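Putative hyaluronoglucosaminidase (Clostridium perfringens, PDB 6PWI) is a family 84 glycoside hydrolase that probably acts as a hexosaminidase. Local coordinates at residues V59-L72 with F96-D108. Residues are numbered along the deposited sequence; the frame is centred on the assembly and turned at random.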
loop_
_atom_site.group_PDB
_atom_site.type_symbol
_atom_site.label_atom_id
_atom_site.label_comp_id
_atom_site.label_asym_id
_atom_site.label_seq_id
_atom_site.Cartn_x
_atom_site.Cartn_y
_atom_site.Cartn_z
ATOM N N VAL A 59 -17.553 -17.493 -20.911
ATOM C CA VAL A 59 -18.654 -16.648 -21.338
ATOM C C VAL A 59 -18.485 -15.270 -20.706
ATOM O O VAL A 59 -18.580 -15.136 -19.491
ATOM C CB VAL A 59 -20.007 -17.271 -20.943
ATOM C CG1 VAL A 59 -21.185 -16.407 -21.370
ATOM C CG2 VAL A 59 -20.148 -18.695 -21.461
ATOM N N PHE A 60 -18.237 -14.255 -21.539
ATOM C CA PHE A 60 -18.218 -12.879 -21.073
ATOM C C PHE A 60 -19.475 -12.161 -21.556
ATOM O O PHE A 60 -19.805 -12.205 -22.736
ATOM C CB PHE A 60 -17.047 -12.098 -21.672
ATOM C CG PHE A 60 -15.664 -12.641 -21.413
ATOM C CD1 PHE A 60 -15.138 -12.677 -20.129
ATOM C CD2 PHE A 60 -14.865 -13.061 -22.467
ATOM C CE1 PHE A 60 -13.857 -13.160 -19.903
ATOM C CE2 PHE A 60 -13.580 -13.531 -22.242
ATOM C CZ PHE A 60 -13.082 -13.583 -20.960
ATOM N N GLU A 61 -20.150 -11.467 -20.641
ATOM C CA GLU A 61 -21.214 -10.560 -21.024
ATOM C C GLU A 61 -20.610 -9.380 -21.777
ATOM O O GLU A 61 -19.405 -9.161 -21.727
ATOM C CB GLU A 61 -21.950 -10.058 -19.787
ATOM C CG GLU A 61 -22.850 -11.103 -19.166
ATOM C CD GLU A 61 -23.823 -10.506 -18.169
ATOM O OE1 GLU A 61 -23.727 -9.288 -17.913
ATOM O OE2 GLU A 61 -24.678 -11.259 -17.654
ATOM N N GLU A 62 -21.475 -8.609 -22.441
ATOM C CA GLU A 62 -21.091 -7.515 -23.320
ATOM C C GLU A 62 -20.497 -6.351 -22.525
ATOM O O GLU A 62 -19.732 -5.563 -23.078
ATOM C CB GLU A 62 -22.297 -7.074 -24.156
ATOM C CG GLU A 62 -22.728 -8.107 -25.184
ATOM C CD GLU A 62 -21.741 -8.339 -26.318
ATOM O OE1 GLU A 62 -21.169 -7.347 -26.812
ATOM O OE2 GLU A 62 -21.546 -9.511 -26.711
ATOM N N GLY A 63 -20.845 -6.249 -21.237
ATOM C CA GLY A 63 -20.398 -5.148 -20.398
ATOM C C GLY A 63 -18.970 -5.307 -19.866
ATOM O O GLY A 63 -18.424 -4.360 -19.296
ATOM N N ILE A 64 -18.381 -6.500 -20.046
ATOM C CA ILE A 64 -17.061 -6.832 -19.530
ATOM C C ILE A 64 -15.996 -6.281 -20.484
ATOM O O ILE A 64 -16.039 -6.552 -21.684
ATOM C CB ILE A 64 -16.951 -8.361 -19.320
ATOM C CG1 ILE A 64 -18.057 -8.926 -18.416
ATOM C CG2 ILE A 64 -15.564 -8.767 -18.848
ATOM C CD1 ILE A 64 -18.252 -8.206 -17.096
ATOM N N ASP A 65 -15.048 -5.489 -19.953
ATOM C CA ASP A 65 -14.075 -4.781 -20.781
ATOM C C ASP A 65 -12.842 -5.647 -21.026
ATOM O O ASP A 65 -12.725 -6.737 -20.464
ATOM C CB ASP A 65 -13.740 -3.388 -20.234
ATOM C CG ASP A 65 -12.953 -3.346 -18.926
ATOM O OD1 ASP A 65 -12.322 -4.371 -18.563
ATOM O OD2 ASP A 65 -12.971 -2.274 -18.271
ATOM N N GLU A 66 -11.922 -5.147 -21.865
ATOM C CA GLU A 66 -10.787 -5.942 -22.310
ATOM C C GLU A 66 -9.872 -6.282 -21.133
ATOM O O GLU A 66 -9.377 -7.407 -21.040
ATOM C CB GLU A 66 -10.032 -5.274 -23.461
ATOM C CG GLU A 66 -10.673 -5.503 -24.825
ATOM C CD GLU A 66 -10.763 -6.937 -25.343
ATOM O OE1 GLU A 66 -9.705 -7.609 -25.436
ATOM O OE2 GLU A 66 -11.895 -7.387 -25.664
ATOM N N ALA A 67 -9.659 -5.307 -20.239
ATOM C CA ALA A 67 -8.793 -5.502 -19.085
ATOM C C ALA A 67 -9.321 -6.641 -18.210
ATOM O O ALA A 67 -8.543 -7.416 -17.657
ATOM C CB ALA A 67 -8.649 -4.212 -18.314
ATOM N N THR A 68 -10.649 -6.747 -18.120
ATOM C CA THR A 68 -11.326 -7.737 -17.299
ATOM C C THR A 68 -11.257 -9.118 -17.963
ATOM O O THR A 68 -11.098 -10.122 -17.274
ATOM C CB THR A 68 -12.729 -7.237 -16.919
ATOM O OG1 THR A 68 -12.599 -5.899 -16.434
ATOM C CG2 THR A 68 -13.415 -8.074 -15.864
ATOM N N LYS A 69 -11.368 -9.180 -19.295
ATOM C CA LYS A 69 -11.205 -10.447 -19.989
ATOM C C LYS A 69 -9.785 -10.973 -19.775
ATOM O O LYS A 69 -9.607 -12.138 -19.421
ATOM C CB LYS A 69 -11.541 -10.333 -21.479
ATOM C CG LYS A 69 -12.937 -9.818 -21.809
ATOM C CD LYS A 69 -13.273 -9.890 -23.288
ATOM C CE LYS A 69 -14.487 -9.068 -23.665
ATOM N NZ LYS A 69 -15.046 -9.442 -24.987
ATOM N N ASN A 70 -8.784 -10.103 -19.979
ATOM C CA ASN A 70 -7.373 -10.451 -19.855
ATOM C C ASN A 70 -7.062 -10.985 -18.457
ATOM O O ASN A 70 -6.223 -11.872 -18.298
ATOM C CB ASN A 70 -6.462 -9.272 -20.203
ATOM C CG ASN A 70 -6.402 -8.989 -21.691
ATOM O OD1 ASN A 70 -6.467 -9.906 -22.506
ATOM N ND2 ASN A 70 -6.260 -7.731 -22.063
ATOM N N ARG A 71 -7.751 -10.438 -17.449
ATOM C CA ARG A 71 -7.570 -10.872 -16.075
ATOM C C ARG A 71 -8.012 -12.328 -15.903
ATOM O O ARG A 71 -7.368 -13.081 -15.173
ATOM C CB ARG A 71 -8.267 -9.923 -15.096
ATOM C CG ARG A 71 -7.897 -10.149 -13.636
ATOM C CD ARG A 71 -6.415 -9.997 -13.341
ATOM N NE ARG A 71 -6.239 -9.279 -12.091
ATOM C CZ ARG A 71 -5.068 -9.002 -11.530
ATOM N NH1 ARG A 71 -3.947 -9.400 -12.107
ATOM N NH2 ARG A 71 -5.021 -8.330 -10.392
ATOM N N LEU A 72 -9.106 -12.726 -16.569
ATOM C CA LEU A 72 -9.551 -14.106 -16.467
ATOM C C LEU A 72 -8.546 -15.021 -17.161
ATOM O O LEU A 72 -8.249 -16.102 -16.665
ATOM C CB LEU A 72 -10.955 -14.282 -17.054
ATOM C CG LEU A 72 -11.487 -15.717 -16.987
ATOM C CD1 LEU A 72 -11.946 -16.068 -15.578
ATOM C CD2 LEU A 72 -12.609 -15.943 -17.984
ATOM N N PHE A 96 -16.484 -20.752 -17.107
ATOM C CA PHE A 96 -16.233 -19.473 -16.458
ATOM C C PHE A 96 -17.180 -18.427 -17.033
ATOM O O PHE A 96 -17.078 -18.099 -18.209
ATOM C CB PHE A 96 -14.784 -19.030 -16.674
ATOM C CG PHE A 96 -13.767 -19.930 -16.021
ATOM C CD1 PHE A 96 -13.239 -19.616 -14.778
ATOM C CD2 PHE A 96 -13.366 -21.112 -16.627
ATOM C CE1 PHE A 96 -12.318 -20.452 -14.166
ATOM C CE2 PHE A 96 -12.447 -21.951 -16.012
ATOM C CZ PHE A 96 -11.921 -21.617 -14.785
ATOM N N LEU A 97 -18.113 -17.928 -16.211
ATOM C CA LEU A 97 -19.015 -16.880 -16.668
ATOM C C LEU A 97 -18.703 -15.586 -15.919
ATOM O O LEU A 97 -18.673 -15.570 -14.688
ATOM C CB LEU A 97 -20.484 -17.282 -16.457
ATOM C CG LEU A 97 -20.890 -18.741 -16.690
ATOM C CD1 LEU A 97 -22.404 -18.881 -16.642
ATOM C CD2 LEU A 97 -20.358 -19.289 -18.004
ATOM N N ILE A 98 -18.471 -14.503 -16.673
ATOM C CA ILE A 98 -18.241 -13.197 -16.078
ATOM C C ILE A 98 -19.351 -12.250 -16.527
ATOM O O ILE A 98 -19.589 -12.091 -17.726
ATOM C CB ILE A 98 -16.840 -12.650 -16.423
ATOM C CG1 ILE A 98 -15.731 -13.679 -16.172
ATOM C CG2 ILE A 98 -16.580 -11.342 -15.688
ATOM C CD1 ILE A 98 -15.586 -14.126 -14.728
ATOM N N GLY A 99 -20.013 -11.607 -15.557
ATOM C CA GLY A 99 -21.176 -10.805 -15.877
ATOM C C GLY A 99 -21.382 -9.653 -14.905
ATOM O O GLY A 99 -20.713 -9.574 -13.878
ATOM N N ILE A 100 -22.339 -8.784 -15.248
ATOM C CA ILE A 100 -22.667 -7.612 -14.457
ATOM C C ILE A 100 -24.114 -7.727 -13.991
ATOM O O ILE A 100 -24.991 -8.115 -14.754
ATOM C CB ILE A 100 -22.403 -6.325 -15.264
ATOM C CG1 ILE A 100 -20.900 -6.089 -15.435
ATOM C CG2 ILE A 100 -23.114 -5.116 -14.656
ATOM C CD1 ILE A 100 -20.560 -5.170 -16.581
ATOM N N ASN A 101 -24.341 -7.384 -12.723
ATOM C CA ASN A 101 -25.648 -7.449 -12.096
ATOM C C ASN A 101 -26.628 -6.518 -12.812
ATOM O O ASN A 101 -26.278 -5.382 -13.140
ATOM C CB ASN A 101 -25.528 -7.117 -10.611
ATOM C CG ASN A 101 -26.877 -7.010 -9.942
ATOM O OD1 ASN A 101 -27.579 -8.010 -9.791
ATOM N ND2 ASN A 101 -27.243 -5.796 -9.568
ATOM N N ASN A 102 -27.844 -7.038 -13.057
ATOM C CA ASN A 102 -28.957 -6.333 -13.686
ATOM C C ASN A 102 -28.686 -5.984 -15.152
ATOM O O ASN A 102 -29.256 -5.024 -15.660
ATOM C CB ASN A 102 -29.357 -5.057 -12.942
ATOM C CG ASN A 102 -30.112 -5.313 -11.658
ATOM O OD1 ASN A 102 -30.505 -6.441 -11.363
ATOM N ND2 ASN A 102 -30.319 -4.260 -10.885
ATOM N N SER A 103 -27.843 -6.765 -15.836
ATOM C CA SER A 103 -27.575 -6.540 -17.250
ATOM C C SER A 103 -28.602 -7.271 -18.117
ATOM O O SER A 103 -28.790 -6.920 -19.282
ATOM C CB SER A 103 -26.183 -6.977 -17.606
ATOM O OG SER A 103 -26.106 -8.397 -17.606
ATOM N N GLU A 104 -29.237 -8.293 -17.526
ATOM C CA GLU A 104 -30.111 -9.259 -18.183
ATOM C C GLU A 104 -29.351 -9.983 -19.284
ATOM O O GLU A 104 -29.948 -10.454 -20.253
ATOM C CB GLU A 104 -31.431 -8.646 -18.655
ATOM C CG GLU A 104 -32.073 -7.800 -17.584
ATOM C CD GLU A 104 -33.582 -7.707 -17.636
ATOM O OE1 GLU A 104 -34.241 -8.736 -17.402
ATOM O OE2 GLU A 104 -34.090 -6.605 -17.900
ATOM N N GLY A 105 -28.026 -10.048 -19.106
ATOM C CA GLY A 105 -27.158 -10.879 -19.917
ATOM C C GLY A 105 -27.176 -12.322 -19.423
ATOM O O GLY A 105 -27.823 -12.644 -18.421
ATOM N N VAL A 106 -26.445 -13.176 -20.143
ATOM C CA VAL A 106 -26.429 -14.608 -19.901
ATOM C C VAL A 106 -26.048 -14.884 -18.446
ATOM O O VAL A 106 -26.679 -15.711 -17.787
ATOM C CB VAL A 106 -25.483 -15.318 -20.890
ATOM C CG1 VAL A 106 -25.341 -16.802 -20.581
ATOM C CG2 VAL A 106 -25.921 -15.100 -22.332
ATOM N N VAL A 107 -25.030 -14.172 -17.946
ATOM C CA VAL A 107 -24.495 -14.455 -16.624
ATOM C C VAL A 107 -25.425 -13.889 -15.553
ATOM O O VAL A 107 -25.627 -14.516 -14.515
ATOM C CB VAL A 107 -23.049 -13.953 -16.456
ATOM C CG1 VAL A 107 -22.497 -14.323 -15.090
ATOM C CG2 VAL A 107 -22.141 -14.463 -17.564
ATOM N N ASP A 108 -25.987 -12.703 -15.811
ATOM C CA ASP A 108 -26.972 -12.130 -14.910
ATOM C C ASP A 108 -28.134 -13.111 -14.773
ATOM O O ASP A 108 -28.609 -13.370 -13.666
ATOM C CB ASP A 108 -27.417 -10.735 -15.364
ATOM C CG ASP A 108 -28.408 -10.067 -14.419
ATOM O OD1 ASP A 108 -28.290 -10.268 -13.190
ATOM O OD2 ASP A 108 -29.298 -9.349 -14.911
#
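Glu61, just past strand 55-60, reaches with its carboxylate to Ile100, Ser103 and Asp108, at the end of strand 94-100 and the start of helix 106-114. Its OE1 takes two donors from opposite faces of the carboxylate plane: Ile100 N from well above it, at 3.0 Å, and Ser103 OG on the syn side, at 2.6 Å from OE1. The other oxygen, OE2, accepts from Asp108 N at 2.7 Å, nearly along its C-O axis, and lies 2.9 Å from Val107 N. That places the buried carboxylate at the N-terminus of helix 106-114, where the helix end would probably favour its charged form. With chi2 at -166° the chain runs extended past Gly99 CA, and Val107 CG2 packs against Glu61 CG. Ser103 OG also accepts from Gly105 N, an ST turn leading into the helix.

Strands 55-60 and 94-100 pair in parallel here: Val59 N bonds to Phe96 O, Ile98 N to Val59 O, and Glu61 N to Ile98 O. Ile64 CD1 lies 3.8 Å from both Ile98 CG2 and Ile100 CG1, and Leu72 CD1 meets the Phe96 ring obliquely.

At the start of helix 66-78, Asp65 OD1 caps Thr68 N and also accepts from Thr68 OG1; OD2 forms a salt bridge with Lys248. Both segments belong to the N-terminal domain, of the glycosyl hydrolase family 20 domain 2 type, away from the barrel's predicted proton donor, Asp299. Strand 94-100 lies between strands 55-60 and 136-141 in its mixed sheet, and helix 144-158 packs beside Thr68 and Arg71.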